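Local atomic coordinates of carbohydrate kinase, FGGY (Rhodospirillum rubrum, PDB entry 3IFR), a protein that probably phosphorylates D-xylulose as a xylulokinase of the FGGY carbohydrate kinase family, within the actin-like ATPase clan. Residues 336-341 with 379-384. Numbering follows the deposited sequence.
Sequences AGADGL and LLEAVA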
loop_
_atom_site.group_PDB
_atom_site.type_symbol
_atom_site.label_atom_id
_atom_site.label_comp_id
_atom_site.label_asym_id
_atom_site.label_seq_id
_atom_site.Cartn_x
_atom_site.Cartn_y
_atom_site.Cartn_z
ATOM N N ALA A 336 -17.859 11.413 23.568
ATOM C CA ALA A 336 -17.219 10.160 23.212
ATOM C C ALA A 336 -18.182 8.995 23.383
ATOM O O ALA A 336 -18.799 8.880 24.421
ATOM C CB ALA A 336 -15.996 9.944 24.105
ATOM N N GLY A 337 -18.290 8.115 22.378
ATOM C CA GLY A 337 -19.204 6.987 22.446
ATOM C C GLY A 337 -20.556 7.317 21.833
ATOM O O GLY A 337 -21.391 6.436 21.626
ATOM N N ALA A 338 -20.773 8.597 21.545
ATOM C CA ALA A 338 -21.995 9.062 20.872
ATOM C C ALA A 338 -23.308 8.623 21.500
ATOM O O ALA A 338 -24.280 8.424 20.815
ATOM C CB ALA A 338 -21.969 8.674 19.420
ATOM N N ASP A 339 -23.344 8.482 22.818
ATOM C CA ASP A 339 -24.615 8.257 23.518
ATOM C C ASP A 339 -25.198 6.908 23.157
ATOM O O ASP A 339 -26.398 6.798 22.905
ATOM C CB ASP A 339 -25.622 9.378 23.190
ATOM C CG ASP A 339 -25.382 10.649 24.015
ATOM O OD1 ASP A 339 -25.555 10.598 25.253
ATOM O OD2 ASP A 339 -25.030 11.700 23.441
ATOM N N GLY A 340 -24.344 5.887 23.106
ATOM C CA GLY A 340 -24.823 4.526 22.922
ATOM C C GLY A 340 -24.942 4.057 21.486
ATOM O O GLY A 340 -25.368 2.934 21.232
ATOM N N LEU A 341 -24.562 4.908 20.541
ATOM C CA LEU A 341 -24.476 4.520 19.145
ATOM C C LEU A 341 -23.313 3.550 19.009
ATOM O O LEU A 341 -22.270 3.746 19.643
ATOM C CB LEU A 341 -24.212 5.739 18.265
ATOM C CG LEU A 341 -25.442 6.470 17.734
ATOM C CD1 LEU A 341 -25.088 7.439 16.624
ATOM C CD2 LEU A 341 -26.350 5.429 17.176
ATOM N N LEU A 379 -19.440 6.950 13.271
ATOM C CA LEU A 379 -18.654 6.430 12.147
ATOM C C LEU A 379 -17.185 6.722 12.378
ATOM O O LEU A 379 -16.337 5.854 12.136
ATOM C CB LEU A 379 -19.076 7.001 10.785
ATOM C CG LEU A 379 -18.155 6.428 9.687
ATOM C CD1 LEU A 379 -18.110 4.906 9.773
ATOM C CD2 LEU A 379 -18.467 6.877 8.236
ATOM N N LEU A 380 -16.888 7.948 12.828
ATOM C CA LEU A 380 -15.512 8.321 13.105
ATOM C C LEU A 380 -14.892 7.339 14.108
ATOM O O LEU A 380 -13.773 6.855 13.920
ATOM C CB LEU A 380 -15.421 9.733 13.658
ATOM C CG LEU A 380 -15.669 10.855 12.659
ATOM C CD1 LEU A 380 -15.164 12.201 13.177
ATOM C CD2 LEU A 380 -15.043 10.507 11.351
ATOM N N GLU A 381 -15.654 7.035 15.151
ATOM C CA GLU A 381 -15.180 6.216 16.232
ATOM C C GLU A 381 -15.048 4.781 15.769
ATOM O O GLU A 381 -14.062 4.097 16.104
ATOM C CB GLU A 381 -16.141 6.319 17.398
ATOM C CG GLU A 381 -16.106 7.689 18.061
ATOM C CD GLU A 381 -17.064 7.813 19.208
ATOM O OE1 GLU A 381 -17.999 6.968 19.271
ATOM O OE2 GLU A 381 -16.872 8.730 20.061
ATOM N N ALA A 382 -16.029 4.312 14.994
ATOM C CA ALA A 382 -15.947 2.962 14.440
ATOM C C ALA A 382 -14.662 2.775 13.592
ATOM O O ALA A 382 -13.958 1.772 13.722
ATOM C CB ALA A 382 -17.227 2.583 13.652
ATOM N N VAL A 383 -14.342 3.729 12.734
ATOM C CA VAL A 383 -13.149 3.558 11.919
ATOM C C VAL A 383 -11.942 3.450 12.818
ATOM O O VAL A 383 -11.106 2.569 12.619
ATOM C CB VAL A 383 -12.982 4.671 10.857
ATOM C CG1 VAL A 383 -11.544 4.752 10.333
ATOM C CG2 VAL A 383 -13.933 4.418 9.746
ATOM N N ALA A 384 -11.861 4.328 13.818
ATOM C CA ALA A 384 -10.778 4.283 14.823
ATOM C C ALA A 384 -10.693 2.913 15.443
ATOM O O ALA A 384 -9.620 2.326 15.558
ATOM C CB ALA A 384 -11.024 5.290 15.920
HETATM O O HOH W 1 -19.909 5.312 18.601
#
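Glu381 reaches from helix 372-397 to the backbone of Gly337 and shows how a single buried carboxylate can tie a loop without regular structure to a helix. The direct hydrogen bond runs from Gly337 N to Glu381 OE2 at 2.8 Å. It is nearly straight (170°) and meets the oxygen on its syn side, only 16° out of the carboxylate plane. CG lies anti to the carbonyl carbon, and the chain is extended beyond it (chi2 179°), which carries the acid group the full length of the side chain to the loop.

A water-mediated link supplements the direct bond. One water donates to Glu381 OE1 at 2.6 Å and to Leu341 O at 3.0 Å, so OE2 grips Gly337 directly while OE1 reaches Leu341 through the water.

Van der Waals contact is slight: Ala336 CA sits 3.5 Å from Glu381 OE2.

At the backbone angles of Gly337 a CB would press on the carbonyl oxygen of the residue before.

Beyond the loop, OE2 also forms a salt bridge with Arg377 and a hydrogen bond with Tyr478 of helix 475-496. An alanine in place of Glu381 would probably leave Gly337 N, Tyr478 OH and Arg377 without this partner, and the bridging water less firmly held. The salt bridge is consistent with a buried glutamate that stays ionised, joining loop and helix 372-397 within the C-terminal FGGY domain.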